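Local structure of chitin elicitor-binding protein (Oryza sativa subsp. japonica, 5JCD) at residues 83-88 with 98-103; 159-164 with 169-174; 29-34 with 40-45; 15-20 with 130-135. The protein binds chitin oligosaccharides released from fungal cell walls and helps relay the elicitor signal that switches on defence responses in rice. All coordinates share one frame; numbering follows the deposited sequence.

Overall arrangement
The centre of contact 4 lies about 2 Å from that of the chain, and the contact is wholly buried. It alone brings a disulfide cysteine and a water-bridged polar link to its apolar packing. Contacts 2 and 3 each close a pair of consecutive helices round one leucine methyl, whereas contact 1, only partly buried, sets a strand against the last part of a helix and the loop after it through aromatic rings. Contacts 1 and 3 both touch contact 4 and each other, with Phe34 and Pro83 at their meeting point. Contact 2 lies across the chain's centre from contact 1, their centres about 28 Å apart, and reaches contact 4 through Arg174 and Tyr164.

Contact 1 (83-88 with 98-103); sequences PIYVVQ and RNVFNA
Tyr85 and Phe101 meet with their rings nearly perpendicular, planes at 82° and centroids 5.9 Å apart. Tyr85 CD1 comes up to the edge of the Phe101 ring, close to its plane, 3.9 Å from Phe101 CE2 and 4.0 Å from Phe101 CZ. The tyrosine reaches across because its CG is trans to the backbone nitrogen (chi1 -175°), which sends the ring off the strand toward segment 98-103. Phe101 takes the other common branch, CG beside its own nitrogen (chi1 -60°). Val100 fills the angle between the two rings: its CG1 sits 3.6 Å above one face of Phe101, displaced toward the rim, and 4.2 Å from Tyr85 CE1. At the other end Pro83 CG touches Phe101 CE1 at 4.3 Å, on a proline preceded by a cis peptide bond. No hydrogen bond crosses; Tyr85 OH hydrogen-bonds Asp91 OD2, which also receives the backbone NH of Gln88, and Asp91 lies in a stretch that probably binds chitin, as in related proteins. Strand 84-86 pairs with strand 127-129, and helix 93-100 lies against this antiparallel pair, with Ile96 and Ile130 closing round both rings. Beyond, Val100 O hydrogen-bonds Tyr19 OH, joining this LysM domain to strand 12-20.

Contact 2 (159-164 with 169-174); sequences AIAAKY and STLLTR
Leu171 presses a single methyl, CD2, into the flank of the preceding helix, and nearly the whole contact hangs on that group. Three atoms of two residues receive it: Ile160 CG2 at 3.7 Å, the backbone nitrogen Ala161 N at 3.8 Å and Ala161 CB at 3.9 Å from Leu171 CD2. The methyl therefore rests on the backbone as well as on side chains. The CA of Ala161 is 6.2 Å from the CA of Leu171, and the small Ala161 side chain is consistent with this close approach. Leu171 extends CG trans to its own nitrogen (chi1 -170°), straight out toward the opposing helix. Ile160 meets it at about a right angle and offers the CG2 branch, while CG1 runs off along the backbone-nitrogen side. All three residues are buried; no hydrogen bond crosses between the segments, and the side-chain contacts are apolar. Underneath, Ile160 also packs on Tyr149 of strand 145-150, and Leu171 on Val191 of strand 188-193, so the helix pair is bedded on both strands. The side chain of Ile160 lies about 4 Å from that of Leu183, a chitin-binding residue, and a modelled N-acetylglucosamine touches the adjacent Ala159. Two short helices, 157-163 and 168-174, packed on one side of the antiparallel strands 145-150 and 188-193 make the beta-alpha-alpha-beta fold of a LysM domain, here LysM 2.

Contact 3 (29-34 with 40-45); sequences NLVARF and PDLLGA
Leu30 O accepts a hydrogen bond from Phe34 N at 2.9 Å, and the same oxygen lies at the edge of the Phe34 ring, in its plane. From this turn of helix Leu30 and Val31 reach the next helix. Leu42 comes over to meet them with one methyl, its CD2 lying 3.6 Å from Val31 CG2 and 3.9 Å from Leu30 CB. With CG trans to the backbone nitrogen (chi1 -174°), the leucine points toward helix 27-34. Val31 meets it with the branch nearer its own nitrogen, and the two side chains lie alongside, running opposite ways rather than meeting end on. Helices 27-34 and 39-45 follow one another between strands 12-20 and 63-72, a beta-alpha-alpha-beta order consistent with a further LysM-like domain. Leu30 and Leu42 both turn on toward strand 63-72, where Leu30 packs on Val64 and Leu42 on Pro67. Further out on Leu30, CD2 lies 4.2 Å above one face of the Arg33 guanidinium, off toward its rim; Arg33 NH1 in turn makes a weak hydrogen bond to Tyr19 OH, and Phe34 meets the Tyr19 ring edge to face. Chitin-binding Pro22 has its side chain about 7 Å from that of Leu30.

Contact 4 (15-20 with 130-135); sequences SAILYT and IPLPCS
The Cys70–Cys134 disulfide, one of those that knit the tandem LysM ectodomain together, has Ser15 packed directly against its Cys134 half. Ser15 OG approaches Cys134 CB to 3.3 Å, and the two CB atoms, Ser15 CB and Cys134 CB, stand 3.6 Å apart. Cys134 holds SG between its backbone nitrogen and carbonyl carbon (chi1 60°), the more congested of the staggered choices, and there it bonds to Cys70 of strand 63-72. The serine hydroxyl is buried and hydrogen-bonded to a water: water 1 sits 2.8 Å from Ser15 OG and donates to Ser135 O at 3.2 Å, bridging the two segments. Two residues along, the chemistry turns apolar. Ile17 CD1 touches Leu132 CD1 at 4.1 Å, the side chains at about a right angle. Ile17 puts CG1 between nitrogen and carbonyl carbon (chi1 59°), the same branch as the sulfur of Cys134, and sends CD1 out toward the leucine. Just before Leu132, Pro131 centres an inverse gamma turn. The touching parts run 140° apart, roughly antiparallel, yet no clear hydrogen bond links them. Strand 12-20 is instead built in between strands 63-72 and 145-150, through bonds such as Ser15 with Phe68 and Ala16 with Ala148. The weakly bonded strand at about 133-134 pairs with 76-79, and Phe34 of helix 27-34 covers both Ile17 and Leu132.

Contact 1 (83-88 with 98-103)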
loop_
_atom_site.group_PDB
_atom_site.type_symbol
_atom_site.label_atom_id
_atom_site.label_comp_id
_atom_site.label_asym_id
_atom_site.label_seq_id
_atom_site.Cartn_x
_atom_site.Cartn_y
_atom_site.Cartn_z
ATOM N N PRO A 83 -6.275 -4.932 -5.162
ATOM C CA PRO A 83 -7.069 -4.502 -6.308
ATOM C C PRO A 83 -6.744 -5.293 -7.578
ATOM O O PRO A 83 -5.731 -5.985 -7.639
ATOM C CB PRO A 83 -6.648 -3.048 -6.481
ATOM C CG PRO A 83 -5.270 -3.011 -6.003
ATOM C CD PRO A 83 -5.176 -3.991 -4.887
ATOM N N ILE A 84 -7.616 -5.182 -8.574
ATOM C CA ILE A 84 -7.426 -5.847 -9.865
ATOM C C ILE A 84 -6.994 -4.840 -10.918
ATOM O O ILE A 84 -7.611 -3.783 -11.059
ATOM C CB ILE A 84 -8.734 -6.523 -10.309
ATOM C CG1 ILE A 84 -8.877 -7.853 -9.582
ATOM C CG2 ILE A 84 -8.764 -6.749 -11.817
ATOM C CD1 ILE A 84 -7.659 -8.690 -9.730
ATOM N N TYR A 85 -5.929 -5.155 -11.652
ATOM C CA TYR A 85 -5.484 -4.248 -12.709
ATOM C C TYR A 85 -5.582 -4.874 -14.100
ATOM O O TYR A 85 -5.056 -5.967 -14.353
ATOM C CB TYR A 85 -4.055 -3.756 -12.457
ATOM C CG TYR A 85 -3.616 -2.729 -13.463
ATOM C CD1 TYR A 85 -3.884 -1.380 -13.270
ATOM C CD2 TYR A 85 -2.963 -3.110 -14.635
ATOM C CE1 TYR A 85 -3.493 -0.435 -14.209
ATOM C CE2 TYR A 85 -2.568 -2.183 -15.570
ATOM C CZ TYR A 85 -2.829 -0.847 -15.363
ATOM O OH TYR A 85 -2.421 0.067 -16.316
ATOM N N VAL A 86 -6.252 -4.163 -15.002
ATOM C CA VAL A 86 -6.358 -4.590 -16.401
ATOM C C VAL A 86 -5.241 -4.013 -17.284
ATOM O O VAL A 86 -5.127 -2.802 -17.469
ATOM C CB VAL A 86 -7.755 -4.257 -16.969
ATOM C CG1 VAL A 86 -8.802 -5.108 -16.289
ATOM C CG2 VAL A 86 -8.091 -2.786 -16.750
ATOM N N VAL A 87 -4.413 -4.900 -17.819
ATOM C CA VAL A 87 -3.275 -4.526 -18.649
ATOM C C VAL A 87 -3.683 -3.705 -19.871
ATOM O O VAL A 87 -4.663 -4.020 -20.544
ATOM C CB VAL A 87 -2.525 -5.760 -19.147
ATOM C CG1 VAL A 87 -1.335 -5.349 -20.003
ATOM C CG2 VAL A 87 -2.091 -6.603 -17.988
ATOM N N GLN A 88 -2.955 -2.624 -20.114
ATOM C CA GLN A 88 -3.240 -1.747 -21.236
ATOM C C GLN A 88 -2.328 -1.967 -22.445
ATOM O O GLN A 88 -1.284 -2.616 -22.319
ATOM C CB GLN A 88 -3.227 -0.302 -20.751
ATOM C CG GLN A 88 -4.155 -0.114 -19.583
ATOM C CD GLN A 88 -5.621 -0.281 -19.971
ATOM O OE1 GLN A 88 -6.034 -1.333 -20.472
ATOM N NE2 GLN A 88 -6.417 0.756 -19.728
ATOM N N ARG A 98 5.494 0.806 -10.826
ATOM C CA ARG A 98 6.094 2.084 -10.448
ATOM C C ARG A 98 5.239 3.320 -10.700
ATOM O O ARG A 98 5.248 4.253 -9.907
ATOM C CB ARG A 98 7.437 2.261 -11.144
ATOM C CG ARG A 98 8.440 1.205 -10.784
ATOM C CD ARG A 98 9.811 1.536 -11.328
ATOM N NE ARG A 98 10.823 1.196 -10.338
ATOM C CZ ARG A 98 11.342 -0.012 -10.220
ATOM N NH1 ARG A 98 10.942 -0.968 -11.044
ATOM N NH2 ARG A 98 12.254 -0.268 -9.287
ATOM N N ASN A 99 4.551 3.343 -11.835
ATOM C CA ASN A 99 3.799 4.510 -12.276
ATOM C C ASN A 99 2.331 4.481 -11.889
ATOM O O ASN A 99 1.657 5.511 -11.937
ATOM C CB ASN A 99 3.948 4.712 -13.787
ATOM C CG ASN A 99 5.403 4.740 -14.220
ATOM O OD1 ASN A 99 6.256 5.239 -13.502
ATOM N ND2 ASN A 99 5.697 4.149 -15.376
ATOM N N VAL A 100 1.810 3.298 -11.574
ATOM C CA VAL A 100 0.433 3.214 -11.079
ATOM C C VAL A 100 0.342 2.974 -9.554
ATOM O O VAL A 100 -0.465 3.595 -8.863
ATOM C CB VAL A 100 -0.369 2.149 -11.833
ATOM C CG1 VAL A 100 -1.849 2.239 -11.462
ATOM C CG2 VAL A 100 -0.191 2.349 -13.324
ATOM N N PHE A 101 1.192 2.094 -9.036
ATOM C CA PHE A 101 1.113 1.698 -7.640
ATOM C C PHE A 101 2.313 2.124 -6.788
ATOM O O PHE A 101 2.695 1.432 -5.819
ATOM C CB PHE A 101 0.843 0.203 -7.553
ATOM C CG PHE A 101 -0.441 -0.188 -8.206
ATOM C CD1 PHE A 101 -1.652 0.076 -7.587
ATOM C CD2 PHE A 101 -0.446 -0.770 -9.470
ATOM C CE1 PHE A 101 -2.846 -0.253 -8.188
ATOM C CE2 PHE A 101 -1.640 -1.108 -10.093
ATOM C CZ PHE A 101 -2.844 -0.854 -9.452
ATOM N N ASN A 102 2.915 3.255 -7.169
ATOM C CA ASN A 102 3.872 3.927 -6.312
ATOM C C ASN A 102 5.088 3.057 -6.001
ATOM O O ASN A 102 5.805 3.317 -5.043
ATOM C CB ASN A 102 3.200 4.297 -4.961
ATOM C CG ASN A 102 2.127 5.372 -5.078
ATOM O OD1 ASN A 102 1.505 5.733 -4.078
ATOM N ND2 ASN A 102 1.922 5.905 -6.272
ATOM N N ALA A 103 5.318 2.031 -6.810
ATOM C CA ALA A 103 6.321 1.010 -6.489
ATOM C C ALA A 103 6.111 0.370 -5.105
ATOM O O ALA A 103 7.072 -0.095 -4.488
ATOM C CB ALA A 103 7.750 1.572 -6.615
#

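Contact 2 (159-164 with 169-174)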
loop_
_atom_site.group_PDB
_atom_site.type_symbol
_atom_site.label_atom_id
_atom_site.label_comp_id
_atom_site.label_asym_id
_atom_site.label_seq_id
_atom_site.Cartn_x
_atom_site.Cartn_y
_atom_site.Cartn_z
ATOM N N ALA A 159 11.065 12.104 12.113
ATOM C CA ALA A 159 9.859 12.867 11.816
ATOM C C ALA A 159 8.737 11.974 11.291
ATOM O O ALA A 159 7.567 12.232 11.548
ATOM C CB ALA A 159 10.152 13.965 10.849
ATOM N N ILE A 160 9.095 10.925 10.554
ATOM C CA ILE A 160 8.089 10.012 10.040
ATOM C C ILE A 160 7.427 9.263 11.198
ATOM O O ILE A 160 6.215 9.184 11.274
ATOM C CB ILE A 160 8.698 9.022 9.019
ATOM C CG1 ILE A 160 9.071 9.745 7.710
ATOM C CG2 ILE A 160 7.736 7.886 8.732
ATOM C CD1 ILE A 160 9.967 8.912 6.799
ATOM N N ALA A 161 8.234 8.714 12.095
ATOM C CA ALA A 161 7.712 8.015 13.255
ATOM C C ALA A 161 6.808 8.922 14.071
ATOM O O ALA A 161 5.705 8.527 14.435
ATOM C CB ALA A 161 8.846 7.490 14.116
ATOM N N ALA A 162 7.263 10.147 14.319
ATOM C CA ALA A 162 6.507 11.067 15.166
ATOM C C ALA A 162 5.187 11.418 14.530
ATOM O O ALA A 162 4.162 11.417 15.202
ATOM C CB ALA A 162 7.304 12.338 15.469
ATOM N N LYS A 163 5.205 11.714 13.237
ATOM C CA LYS A 163 3.963 12.033 12.545
ATOM C C LYS A 163 2.923 10.892 12.693
ATOM O O LYS A 163 1.723 11.137 12.680
ATOM C CB LYS A 163 4.185 12.387 11.057
ATOM C CG LYS A 163 2.833 12.446 10.348
ATOM C CD LYS A 163 2.725 13.210 9.057
ATOM C CE LYS A 163 1.218 13.447 8.811
ATOM N NZ LYS A 163 0.881 14.305 7.647
ATOM N N TYR A 164 3.372 9.650 12.832
ATOM C CA TYR A 164 2.421 8.548 12.938
ATOM C C TYR A 164 2.264 8.027 14.357
ATOM O O TYR A 164 1.754 6.920 14.563
ATOM C CB TYR A 164 2.731 7.427 11.927
ATOM C CG TYR A 164 2.432 7.912 10.525
ATOM C CD1 TYR A 164 1.122 8.203 10.147
ATOM C CD2 TYR A 164 3.453 8.121 9.593
ATOM C CE1 TYR A 164 0.837 8.687 8.879
ATOM C CE2 TYR A 164 3.172 8.594 8.309
ATOM C CZ TYR A 164 1.870 8.873 7.966
ATOM O OH TYR A 164 1.592 9.355 6.717
ATOM N N SER A 169 12.421 3.864 17.137
ATOM C CA SER A 169 13.025 2.522 17.151
ATOM C C SER A 169 12.042 1.453 16.698
ATOM O O SER A 169 12.435 0.459 16.065
ATOM C CB SER A 169 13.654 2.172 18.510
ATOM O OG SER A 169 12.735 2.347 19.558
ATOM N N THR A 170 10.778 1.623 17.074
ATOM C CA THR A 170 9.714 0.777 16.536
ATOM C C THR A 170 9.720 0.837 14.998
ATOM O O THR A 170 9.673 -0.186 14.312
ATOM C CB THR A 170 8.323 1.200 17.062
ATOM O OG1 THR A 170 8.201 0.865 18.452
ATOM C CG2 THR A 170 7.241 0.495 16.304
ATOM N N LEU A 171 9.789 2.047 14.458
ATOM C CA LEU A 171 9.803 2.199 13.013
ATOM C C LEU A 171 11.040 1.495 12.467
ATOM O O LEU A 171 10.950 0.753 11.499
ATOM C CB LEU A 171 9.780 3.676 12.608
ATOM C CG LEU A 171 9.554 3.973 11.116
ATOM C CD1 LEU A 171 8.185 3.444 10.717
ATOM C CD2 LEU A 171 9.641 5.477 10.823
ATOM N N LEU A 172 12.176 1.688 13.138
ATOM C CA LEU A 172 13.464 1.126 12.714
ATOM C C LEU A 172 13.573 -0.387 12.830
ATOM O O LEU A 172 14.088 -1.037 11.923
ATOM C CB LEU A 172 14.609 1.779 13.492
ATOM C CG LEU A 172 14.751 3.263 13.146
ATOM C CD1 LEU A 172 15.728 4.024 14.058
ATOM C CD2 LEU A 172 15.069 3.441 11.669
ATOM N N THR A 173 13.067 -0.966 13.915
ATOM C CA THR A 173 13.154 -2.423 14.056
ATOM C C THR A 173 12.156 -3.119 13.139
ATOM O O THR A 173 12.441 -4.158 12.559
ATOM C CB THR A 173 12.927 -2.894 15.508
ATOM O OG1 THR A 173 11.585 -2.595 15.903
ATOM C CG2 THR A 173 13.906 -2.208 16.451
ATOM N N ARG A 174 10.955 -2.565 13.062
ATOM C CA ARG A 174 9.931 -3.116 12.196
ATOM C C ARG A 174 10.434 -3.139 10.752
ATOM O O ARG A 174 10.161 -4.063 9.999
ATOM C CB ARG A 174 8.639 -2.292 12.307
ATOM C CG ARG A 174 7.485 -2.820 11.479
ATOM C CD ARG A 174 7.031 -4.162 11.993
ATOM N NE ARG A 174 6.255 -4.894 11.007
ATOM C CZ ARG A 174 5.794 -6.125 11.187
ATOM N NH1 ARG A 174 6.024 -6.762 12.327
ATOM N NH2 ARG A 174 5.092 -6.714 10.227
#

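Contact 3 (29-34 with 40-45)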
loop_
_atom_site.group_PDB
_atom_site.type_symbol
_atom_site.label_atom_id
_atom_site.label_comp_id
_atom_site.label_asym_id
_atom_site.label_seq_id
_atom_site.Cartn_x
_atom_site.Cartn_y
_atom_site.Cartn_z
ATOM N N ASN A 29 -13.225 7.737 -8.326
ATOM C CA ASN A 29 -12.329 6.976 -9.196
ATOM C C ASN A 29 -11.371 6.047 -8.457
ATOM O O ASN A 29 -11.060 4.942 -8.920
ATOM C CB ASN A 29 -11.517 7.906 -10.076
ATOM C CG ASN A 29 -12.288 8.392 -11.249
ATOM O OD1 ASN A 29 -12.362 9.589 -11.507
ATOM N ND2 ASN A 29 -12.885 7.465 -11.977
ATOM N N LEU A 30 -10.877 6.525 -7.323
ATOM C CA LEU A 30 -9.981 5.743 -6.491
ATOM C C LEU A 30 -10.738 4.524 -5.981
ATOM O O LEU A 30 -10.237 3.402 -6.038
ATOM C CB LEU A 30 -9.449 6.611 -5.335
ATOM C CG LEU A 30 -8.404 7.646 -5.757
ATOM C CD1 LEU A 30 -7.992 8.583 -4.618
ATOM C CD2 LEU A 30 -7.203 6.895 -6.263
ATOM N N VAL A 31 -11.963 4.751 -5.519
ATOM C CA VAL A 31 -12.832 3.662 -5.079
ATOM C C VAL A 31 -12.957 2.625 -6.178
ATOM O O VAL A 31 -12.933 1.425 -5.911
ATOM C CB VAL A 31 -14.233 4.158 -4.691
ATOM C CG1 VAL A 31 -15.168 2.976 -4.439
ATOM C CG2 VAL A 31 -14.156 5.066 -3.481
ATOM N N ALA A 32 -13.093 3.110 -7.410
ATOM C CA ALA A 32 -13.193 2.247 -8.581
ATOM C C ALA A 32 -11.887 1.531 -8.962
ATOM O O ALA A 32 -11.885 0.317 -9.161
ATOM C CB ALA A 32 -13.726 3.042 -9.775
ATOM N N ARG A 33 -10.782 2.265 -9.054
ATOM C CA ARG A 33 -9.510 1.651 -9.440
ATOM C C ARG A 33 -9.098 0.607 -8.403
ATOM O O ARG A 33 -8.571 -0.454 -8.729
ATOM C CB ARG A 33 -8.398 2.708 -9.550
ATOM C CG ARG A 33 -6.955 2.146 -9.712
ATOM C CD ARG A 33 -5.906 3.280 -9.741
ATOM N NE ARG A 33 -6.455 4.457 -10.403
ATOM C CZ ARG A 33 -5.955 5.683 -10.319
ATOM N NH1 ARG A 33 -4.871 5.927 -9.590
ATOM N NH2 ARG A 33 -6.559 6.675 -10.959
ATOM N N PHE A 34 -9.363 0.912 -7.146
ATOM C CA PHE A 34 -8.913 0.044 -6.081
ATOM C C PHE A 34 -9.937 -1.023 -5.731
ATOM O O PHE A 34 -9.600 -2.211 -5.710
ATOM C CB PHE A 34 -8.435 0.873 -4.875
ATOM C CG PHE A 34 -7.051 1.422 -5.062
ATOM C CD1 PHE A 34 -5.937 0.681 -4.679
ATOM C CD2 PHE A 34 -6.855 2.648 -5.680
ATOM C CE1 PHE A 34 -4.645 1.171 -4.878
ATOM C CE2 PHE A 34 -5.562 3.138 -5.900
ATOM C CZ PHE A 34 -4.457 2.393 -5.500
ATOM N N PRO A 40 -17.663 5.589 1.593
ATOM C CA PRO A 40 -17.632 6.254 2.906
ATOM C C PRO A 40 -16.424 5.871 3.772
ATOM O O PRO A 40 -15.935 6.688 4.548
ATOM C CB PRO A 40 -18.935 5.806 3.588
ATOM C CG PRO A 40 -19.617 4.920 2.662
ATOM C CD PRO A 40 -18.913 4.840 1.366
ATOM N N ASP A 41 -15.934 4.646 3.639
ATOM C CA ASP A 41 -14.742 4.272 4.379
ATOM C C ASP A 41 -13.508 5.010 3.841
ATOM O O ASP A 41 -12.638 5.396 4.612
ATOM C CB ASP A 41 -14.536 2.756 4.376
ATOM C CG ASP A 41 -15.568 2.020 5.233
ATOM O OD1 ASP A 41 -16.220 2.656 6.099
ATOM O OD2 ASP A 41 -15.743 0.801 5.032
ATOM N N LEU A 42 -13.442 5.217 2.528
ATOM C CA LEU A 42 -12.317 5.961 1.955
ATOM C C LEU A 42 -12.309 7.389 2.499
ATOM O O LEU A 42 -11.269 7.892 2.908
ATOM C CB LEU A 42 -12.348 5.944 0.411
ATOM C CG LEU A 42 -11.140 6.567 -0.312
ATOM C CD1 LEU A 42 -9.822 5.964 0.210
ATOM C CD2 LEU A 42 -11.209 6.388 -1.851
ATOM N N LEU A 43 -13.481 8.019 2.527
ATOM C CA LEU A 43 -13.641 9.382 3.038
ATOM C C LEU A 43 -13.248 9.514 4.504
ATOM O O LEU A 43 -12.552 10.463 4.899
ATOM C CB LEU A 43 -15.086 9.845 2.832
ATOM C CG LEU A 43 -15.547 9.864 1.363
ATOM C CD1 LEU A 43 -17.044 10.132 1.238
ATOM C CD2 LEU A 43 -14.764 10.871 0.543
ATOM N N GLY A 44 -13.696 8.561 5.313
ATOM C CA GLY A 44 -13.362 8.546 6.725
ATOM C C GLY A 44 -11.875 8.341 6.985
ATOM O O GLY A 44 -11.304 8.918 7.911
ATOM N N ALA A 45 -11.258 7.459 6.207
ATOM C CA ALA A 45 -9.816 7.239 6.300
ATOM C C ALA A 45 -9.022 8.511 5.992
ATOM O O ALA A 45 -7.882 8.656 6.407
ATOM C CB ALA A 45 -9.393 6.121 5.376
#

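Contact 4 (15-20 with 130-135)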
loop_
_atom_site.group_PDB
_atom_site.type_symbol
_atom_site.label_atom_id
_atom_site.label_comp_id
_atom_site.label_asym_id
_atom_site.label_seq_id
_atom_site.Cartn_x
_atom_site.Cartn_y
_atom_site.Cartn_z
ATOM N N SER A 15 -5.739 -2.964 6.625
ATOM C CA SER A 15 -4.471 -2.252 6.409
ATOM C C SER A 15 -4.707 -1.077 5.481
ATOM O O SER A 15 -5.844 -0.819 5.070
ATOM C CB SER A 15 -3.438 -3.159 5.749
ATOM O OG SER A 15 -3.031 -4.220 6.578
ATOM N N ALA A 16 -3.630 -0.374 5.136
ATOM C CA ALA A 16 -3.714 0.740 4.189
ATOM C C ALA A 16 -2.405 1.007 3.445
ATOM O O ALA A 16 -1.336 0.632 3.918
ATOM C CB ALA A 16 -4.163 2.036 4.921
ATOM N N ILE A 17 -2.501 1.672 2.296
ATOM C CA ILE A 17 -1.344 2.346 1.707
ATOM C C ILE A 17 -1.608 3.837 1.731
ATOM O O ILE A 17 -2.744 4.273 1.576
ATOM C CB ILE A 17 -1.057 1.920 0.225
ATOM C CG1 ILE A 17 -2.282 2.211 -0.670
ATOM C CG2 ILE A 17 -0.625 0.454 0.145
ATOM C CD1 ILE A 17 -2.096 1.907 -2.209
ATOM N N LEU A 18 -0.561 4.632 1.906
ATOM C CA LEU A 18 -0.713 6.064 1.691
ATOM C C LEU A 18 -0.431 6.281 0.201
ATOM O O LEU A 18 0.717 6.214 -0.253
ATOM C CB LEU A 18 0.240 6.868 2.577
ATOM C CG LEU A 18 0.098 8.381 2.442
ATOM C CD1 LEU A 18 -1.289 8.849 2.943
ATOM C CD2 LEU A 18 1.227 9.147 3.133
ATOM N N TYR A 19 -1.485 6.490 -0.574
ATOM C CA TYR A 19 -1.351 6.515 -2.033
ATOM C C TYR A 19 -1.041 7.901 -2.551
ATOM O O TYR A 19 -1.717 8.864 -2.195
ATOM C CB TYR A 19 -2.636 5.989 -2.690
ATOM C CG TYR A 19 -2.586 5.886 -4.197
ATOM C CD1 TYR A 19 -1.686 5.025 -4.820
ATOM C CD2 TYR A 19 -3.475 6.599 -4.999
ATOM C CE1 TYR A 19 -1.645 4.889 -6.190
ATOM C CE2 TYR A 19 -3.440 6.470 -6.382
ATOM C CZ TYR A 19 -2.517 5.612 -6.965
ATOM O OH TYR A 19 -2.445 5.464 -8.320
ATOM N N THR A 20 -0.016 7.995 -3.402
ATOM C CA THR A 20 0.304 9.248 -4.076
ATOM C C THR A 20 -0.336 9.186 -5.436
ATOM O O THR A 20 0.027 8.340 -6.260
ATOM C CB THR A 20 1.819 9.471 -4.242
ATOM O OG1 THR A 20 2.445 9.530 -2.952
ATOM C CG2 THR A 20 2.081 10.780 -5.001
ATOM N N ILE A 130 -2.931 -7.149 -7.927
ATOM C CA ILE A 130 -1.823 -6.380 -7.375
ATOM C C ILE A 130 -1.728 -6.625 -5.854
ATOM O O ILE A 130 -2.591 -6.194 -5.096
ATOM C CB ILE A 130 -2.023 -4.872 -7.652
ATOM C CG1 ILE A 130 -2.295 -4.618 -9.142
ATOM C CG2 ILE A 130 -0.843 -4.059 -7.149
ATOM C CD1 ILE A 130 -1.176 -5.073 -10.083
ATOM N N PRO A 131 -0.672 -7.313 -5.403
ATOM C CA PRO A 131 -0.536 -7.623 -3.976
ATOM C C PRO A 131 0.070 -6.479 -3.152
ATOM O O PRO A 131 1.232 -6.563 -2.773
ATOM C CB PRO A 131 0.446 -8.790 -3.981
ATOM C CG PRO A 131 1.347 -8.482 -5.161
ATOM C CD PRO A 131 0.452 -7.838 -6.195
ATOM N N LEU A 132 -0.703 -5.441 -2.861
ATOM C CA LEU A 132 -0.229 -4.372 -1.968
ATOM C C LEU A 132 0.283 -4.932 -0.639
ATOM O O LEU A 132 -0.321 -5.844 -0.042
ATOM C CB LEU A 132 -1.351 -3.368 -1.712
ATOM C CG LEU A 132 -1.974 -2.806 -2.992
ATOM C CD1 LEU A 132 -3.192 -1.990 -2.676
ATOM C CD2 LEU A 132 -0.940 -1.941 -3.721
ATOM N N PRO A 133 1.412 -4.399 -0.173
ATOM C CA PRO A 133 2.038 -4.939 1.033
ATOM C C PRO A 133 1.286 -4.576 2.324
ATOM O O PRO A 133 0.823 -3.446 2.521
ATOM C CB PRO A 133 3.427 -4.300 1.007
ATOM C CG PRO A 133 3.201 -2.988 0.335
ATOM C CD PRO A 133 2.087 -3.182 -0.653
ATOM N N CYS A 134 1.184 -5.554 3.209
ATOM C CA CYS A 134 0.463 -5.370 4.449
ATOM C C CYS A 134 0.877 -6.437 5.434
ATOM O O CYS A 134 1.690 -7.300 5.125
ATOM C CB CYS A 134 -1.062 -5.434 4.218
ATOM S SG CYS A 134 -1.699 -6.994 3.510
ATOM N N SER A 135 0.309 -6.353 6.629
ATOM C CA SER A 135 0.530 -7.351 7.656
ATOM C C SER A 135 -0.589 -7.253 8.660
ATOM O O SER A 135 -1.277 -6.221 8.747
ATOM C CB SER A 135 1.861 -7.124 8.366
ATOM O OG SER A 135 2.077 -8.104 9.372
HETATM O O HOH W 1 -3.182 -3.765 9.382
#